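Local coordinates for activator of Hsp90 ATPase homologue 1/2-like C-terminal domain-containing protein (Nitrosomonas europaea, PDB 1XFS) that is of unknown function but, as a member of the AHA1 family with a Bet v 1-like fold, may bind a small ligand or partner protein, at residues L78-A91 / V113-S125. Sequence-based numbering, arbitrary orientation.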
loop_
_atom_site.group_PDB
_atom_site.type_symbol
_atom_site.label_atom_id
_atom_site.label_comp_id
_atom_site.label_asym_id
_atom_site.label_seq_id
_atom_site.Cartn_x
_atom_site.Cartn_y
_atom_site.Cartn_z
ATOM N N LEU A 78 -3.981 -3.459 3.238
ATOM C CA LEU A 78 -4.055 -3.218 1.803
ATOM C C LEU A 78 -5.154 -4.027 1.133
ATOM O O LEU A 78 -5.742 -3.595 0.143
ATOM C CB LEU A 78 -2.717 -3.546 1.154
ATOM C CG LEU A 78 -1.524 -2.780 1.714
ATOM C CD1 LEU A 78 -0.246 -3.269 1.032
ATOM C CD2 LEU A 78 -1.704 -1.275 1.475
ATOM N N GLU A 79 -5.407 -5.221 1.657
ATOM C CA GLU A 79 -6.450 -6.081 1.127
ATOM C C GLU A 79 -7.065 -6.867 2.272
ATOM O O GLU A 79 -6.355 -7.382 3.139
ATOM C CB GLU A 79 -5.905 -7.060 0.075
ATOM C CG GLU A 79 -6.994 -8.006 -0.448
ATOM C CD GLU A 79 -6.494 -9.050 -1.429
ATOM O OE1 GLU A 79 -7.148 -10.107 -1.546
ATOM O OE2 GLU A 79 -5.465 -8.818 -2.105
ATOM N N VAL A 80 -8.389 -6.934 2.268
ATOM C CA VAL A 80 -9.131 -7.672 3.275
ATOM C C VAL A 80 -10.181 -8.474 2.531
ATOM O O VAL A 80 -11.254 -7.964 2.202
ATOM C CB VAL A 80 -9.836 -6.735 4.283
ATOM C CG1 VAL A 80 -10.550 -7.561 5.348
ATOM C CG2 VAL A 80 -8.814 -5.808 4.941
ATOM N N THR A 81 -9.856 -9.726 2.235
ATOM C CA THR A 81 -10.780 -10.605 1.534
ATOM C C THR A 81 -11.166 -11.640 2.579
ATOM O O THR A 81 -10.408 -12.556 2.885
ATOM C CB THR A 81 -10.083 -11.219 0.298
ATOM O OG1 THR A 81 -9.617 -10.156 -0.547
ATOM C CG2 THR A 81 -11.052 -12.079 -0.503
ATOM N N ASP A 82 -12.353 -11.453 3.148
ATOM C CA ASP A 82 -12.844 -12.305 4.227
ATOM C C ASP A 82 -12.550 -13.805 4.124
ATOM O O ASP A 82 -12.865 -14.456 3.128
ATOM C CB ASP A 82 -14.346 -12.057 4.439
ATOM C CG ASP A 82 -14.636 -10.676 5.035
ATOM O OD1 ASP A 82 -13.680 -9.978 5.450
ATOM O OD2 ASP A 82 -15.823 -10.280 5.088
ATOM N N GLU A 83 -11.912 -14.316 5.178
ATOM C CA GLU A 83 -11.533 -15.717 5.323
ATOM C C GLU A 83 -10.721 -16.267 4.158
ATOM O O GLU A 83 -10.670 -17.470 3.932
ATOM C CB GLU A 83 -12.791 -16.564 5.573
ATOM C CG GLU A 83 -13.537 -16.100 6.824
ATOM C CD GLU A 83 -14.798 -16.884 7.123
ATOM O OE1 GLU A 83 -15.585 -16.427 7.979
ATOM O OE2 GLU A 83 -15.000 -17.957 6.518
ATOM N N LYS A 84 -10.042 -15.374 3.443
ATOM C CA LYS A 84 -9.266 -15.785 2.285
ATOM C C LYS A 84 -7.889 -15.148 2.211
ATOM O O LYS A 84 -6.878 -15.849 2.145
ATOM C CB LYS A 84 -10.059 -15.455 1.014
ATOM C CG LYS A 84 -9.296 -15.638 -0.288
ATOM C CD LYS A 84 -8.863 -17.075 -0.494
ATOM C CE LYS A 84 -8.054 -17.209 -1.776
ATOM N NZ LYS A 84 -8.797 -16.698 -2.963
ATOM N N ARG A 85 -7.844 -13.821 2.222
ATOM C CA ARG A 85 -6.564 -13.135 2.117
ATOM C C ARG A 85 -6.496 -11.835 2.907
ATOM O O ARG A 85 -7.403 -11.011 2.858
ATOM C CB ARG A 85 -6.244 -12.855 0.640
ATOM C CG ARG A 85 -4.834 -12.324 0.417
ATOM C CD ARG A 85 -4.556 -11.968 -1.037
ATOM N NE ARG A 85 -4.555 -13.127 -1.922
ATOM C CZ ARG A 85 -5.601 -13.531 -2.637
ATOM N NH1 ARG A 85 -6.750 -12.869 -2.579
ATOM N NH2 ARG A 85 -5.499 -14.601 -3.420
ATOM N N LEU A 86 -5.405 -11.671 3.647
ATOM C CA LEU A 86 -5.177 -10.476 4.434
ATOM C C LEU A 86 -3.793 -9.959 4.078
ATOM O O LEU A 86 -2.820 -10.707 4.101
ATOM C CB LEU A 86 -5.235 -10.795 5.926
ATOM C CG LEU A 86 -5.140 -9.594 6.865
ATOM C CD1 LEU A 86 -6.330 -8.656 6.638
ATOM C CD2 LEU A 86 -5.138 -10.096 8.304
ATOM N N ILE A 87 -3.712 -8.686 3.726
ATOM C CA ILE A 87 -2.430 -8.089 3.382
ATOM C C ILE A 87 -2.263 -6.785 4.120
ATOM O O ILE A 87 -3.159 -5.940 4.098
ATOM C CB ILE A 87 -2.316 -7.778 1.866
ATOM C CG1 ILE A 87 -2.479 -9.069 1.036
ATOM C CG2 ILE A 87 -0.956 -7.123 1.567
ATOM C CD1 ILE A 87 -2.318 -8.865 -0.475
ATOM N N TRP A 88 -1.137 -6.624 4.809
ATOM C CA TRP A 88 -0.867 -5.369 5.508
ATOM C C TRP A 88 0.590 -5.018 5.258
ATOM O O TRP A 88 1.396 -5.882 4.914
ATOM C CB TRP A 88 -1.161 -5.484 7.014
ATOM C CG TRP A 88 -0.300 -6.444 7.769
ATOM C CD1 TRP A 88 0.938 -6.202 8.299
ATOM C CD2 TRP A 88 -0.614 -7.802 8.087
ATOM N NE1 TRP A 88 1.410 -7.327 8.929
ATOM C CE2 TRP A 88 0.481 -8.322 8.812
ATOM C CE3 TRP A 88 -1.713 -8.629 7.830
ATOM C CZ2 TRP A 88 0.507 -9.641 9.280
ATOM C CZ3 TRP A 88 -1.686 -9.939 8.298
ATOM C CH2 TRP A 88 -0.582 -10.431 9.015
ATOM N N THR A 89 0.925 -3.744 5.392
ATOM C CA THR A 89 2.290 -3.321 5.150
ATOM C C THR A 89 2.768 -2.338 6.206
ATOM O O THR A 89 1.967 -1.620 6.801
ATOM C CB THR A 89 2.424 -2.644 3.760
ATOM O OG1 THR A 89 3.800 -2.321 3.517
ATOM C CG2 THR A 89 1.589 -1.360 3.684
ATOM N N SER A 90 4.074 -2.324 6.462
ATOM C CA SER A 90 4.622 -1.375 7.421
ATOM C C SER A 90 5.264 -0.224 6.654
ATOM O O SER A 90 5.807 0.697 7.248
ATOM C CB SER A 90 5.629 -2.056 8.365
ATOM O OG SER A 90 6.719 -2.613 7.675
ATOM N N ALA A 91 5.182 -0.279 5.325
ATOM C CA ALA A 91 5.750 0.770 4.469
ATOM C C ALA A 91 4.783 1.950 4.434
ATOM O O ALA A 91 5.148 3.066 4.042
ATOM C CB ALA A 91 5.973 0.245 3.058
ATOM N N VAL A 113 11.129 -2.990 7.167
ATOM C CA VAL A 113 9.942 -2.668 6.380
ATOM C C VAL A 113 9.486 -3.913 5.626
ATOM O O VAL A 113 10.289 -4.587 4.983
ATOM C CB VAL A 113 10.237 -1.556 5.344
ATOM C CG1 VAL A 113 8.988 -1.262 4.537
ATOM C CG2 VAL A 113 10.735 -0.304 6.042
HETATM N N MSE A 114 8.197 -4.223 5.687
HETATM C CA MSE A 114 7.716 -5.403 4.994
HETATM C C MSE A 114 6.242 -5.324 4.638
HETATM O O MSE A 114 5.507 -4.480 5.149
HETATM C CB MSE A 114 7.915 -6.640 5.879
HETATM C CG MSE A 114 7.058 -6.622 7.149
HETATM SE SE MSE A 114 6.998 -8.341 8.058
HETATM C CE MSE A 114 7.896 -7.871 9.707
ATOM N N THR A 115 5.827 -6.202 3.735
ATOM C CA THR A 115 4.421 -6.323 3.386
ATOM C C THR A 115 4.154 -7.798 3.603
ATOM O O THR A 115 4.870 -8.656 3.087
ATOM C CB THR A 115 4.098 -5.940 1.934
ATOM O OG1 THR A 115 4.220 -4.520 1.790
ATOM C CG2 THR A 115 2.653 -6.351 1.584
ATOM N N ALA A 116 3.141 -8.077 4.412
ATOM C CA ALA A 116 2.774 -9.439 4.745
ATOM C C ALA A 116 1.533 -9.836 3.974
ATOM O O ALA A 116 0.562 -9.081 3.904
ATOM C CB ALA A 116 2.511 -9.539 6.243
ATOM N N VAL A 117 1.580 -11.013 3.371
ATOM C CA VAL A 117 0.442 -11.527 2.642
ATOM C C VAL A 117 0.092 -12.835 3.329
ATOM O O VAL A 117 0.925 -13.736 3.430
ATOM C CB VAL A 117 0.773 -11.783 1.158
ATOM C CG1 VAL A 117 -0.423 -12.445 0.471
ATOM C CG2 VAL A 117 1.113 -10.472 0.464
ATOM N N ILE A 118 -1.130 -12.915 3.834
ATOM C CA ILE A 118 -1.591 -14.106 4.524
ATOM C C ILE A 118 -2.723 -14.719 3.716
ATOM O O ILE A 118 -3.717 -14.056 3.448
ATOM C CB ILE A 118 -2.128 -13.769 5.932
ATOM C CG1 ILE A 118 -1.054 -13.064 6.755
ATOM C CG2 ILE A 118 -2.606 -15.037 6.617
ATOM C CD1 ILE A 118 0.256 -13.823 6.856
ATOM N N GLU A 119 -2.567 -15.974 3.308
ATOM C CA GLU A 119 -3.610 -16.635 2.538
ATOM C C GLU A 119 -4.146 -17.841 3.288
ATOM O O GLU A 119 -3.380 -18.610 3.859
ATOM C CB GLU A 119 -3.080 -17.062 1.166
ATOM C CG GLU A 119 -2.708 -15.900 0.268
ATOM C CD GLU A 119 -2.346 -16.336 -1.136
ATOM O OE1 GLU A 119 -2.116 -15.454 -1.991
ATOM O OE2 GLU A 119 -2.289 -17.559 -1.385
ATOM N N LEU A 120 -5.467 -17.998 3.290
ATOM C CA LEU A 120 -6.096 -19.118 3.980
ATOM C C LEU A 120 -6.867 -19.986 3.001
ATOM O O LEU A 120 -7.439 -19.498 2.022
ATOM C CB LEU A 120 -7.066 -18.620 5.049
ATOM C CG LEU A 120 -6.537 -17.702 6.146
ATOM C CD1 LEU A 120 -7.689 -17.305 7.052
ATOM C CD2 LEU A 120 -5.449 -18.417 6.943
ATOM N N GLN A 121 -6.886 -21.281 3.275
ATOM C CA GLN A 121 -7.601 -22.209 2.422
ATOM C C GLN A 121 -8.180 -23.300 3.303
ATOM O O GLN A 121 -7.453 -23.974 4.026
ATOM C CB GLN A 121 -6.648 -22.805 1.386
ATOM C CG GLN A 121 -7.299 -23.746 0.381
ATOM C CD GLN A 121 -6.310 -24.244 -0.662
ATOM O OE1 GLN A 121 -5.777 -23.460 -1.451
ATOM N NE2 GLN A 121 -6.054 -25.549 -0.663
ATOM N N PRO A 122 -9.508 -23.472 3.281
ATOM C CA PRO A 122 -10.079 -24.524 4.124
ATOM C C PRO A 122 -9.685 -25.907 3.613
ATOM O O PRO A 122 -9.537 -26.112 2.409
ATOM C CB PRO A 122 -11.584 -24.262 4.036
ATOM C CG PRO A 122 -11.752 -23.638 2.684
ATOM C CD PRO A 122 -10.558 -22.717 2.578
ATOM N N THR A 123 -9.485 -26.839 4.541
ATOM C CA THR A 123 -9.119 -28.210 4.202
ATOM C C THR A 123 -10.123 -29.137 4.872
ATOM O O THR A 123 -11.019 -28.681 5.582
ATOM C CB THR A 123 -7.717 -28.579 4.721
ATOM O OG1 THR A 123 -7.701 -28.503 6.153
ATOM C CG2 THR A 123 -6.670 -27.637 4.149
ATOM N N SER A 124 -9.971 -30.440 4.666
ATOM C CA SER A 124 -10.898 -31.389 5.268
ATOM C C SER A 124 -10.777 -31.466 6.788
ATOM O O SER A 124 -11.728 -31.839 7.468
ATOM C CB SER A 124 -10.701 -32.782 4.657
ATOM O OG SER A 124 -9.374 -33.240 4.836
ATOM N N SER A 125 -9.618 -31.099 7.323
ATOM C CA SER A 125 -9.408 -31.159 8.763
ATOM C C SER A 125 -9.222 -29.797 9.429
ATOM O O SER A 125 -9.194 -29.705 10.655
ATOM C CB SER A 125 -8.198 -32.039 9.077
ATOM O OG SER A 125 -7.033 -31.534 8.451
#
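Thr89 OG1 is gripped from several directions where strands 85-89 and 115-122 meet. It accepts from Ala91 N at 3.1 Å, closing an ST turn, while its single proton could go to Thr115 OG1 at 2.8 Å or to Met114 O at 3.2 Å. Thr115 OG1 also bonds Tyr96 O of the second subunit, tying this cluster to the dimer. Ser90 extends the pairing past the strand: Ser90 N gives to Met114 O, and Met114 N returns a bond to Ser90 OG at 3.0 Å. From there the strands run antiparallel, their short axes 172° apart, with reciprocal backbone bonds at Trp88-Ala116 and Leu86-Ile118. With chi1 at 64°, Trp88 CG sits between its backbone N and carbonyl carbon, which lays the indole over the neighbouring strand; Ala116 CB stands 3.8 Å from the centroid of the five-membered ring, a CH-pi contact over the face. Ile118 CG1 meets Trp88 CH2 at 3.5 Å, and Phe59 stacks edge-to-face on the indole. On the other face, Arg85 bridges two acids: NH1 to Glu79 OE1 at 3.0 Å, and NE, weakly, to Glu119 OE1 at 3.4 Å, the Glu119 carboxylate plane 85° from the guanidinium. A leucine here would probably leave Glu79 and Glu119 without their shared counter-charge. Charge thus ties strands 70-81, 85-89 and 115-122 beside the Ile87-Val117 pair, while across the sheet the indole packs on Ala116 and Ile118.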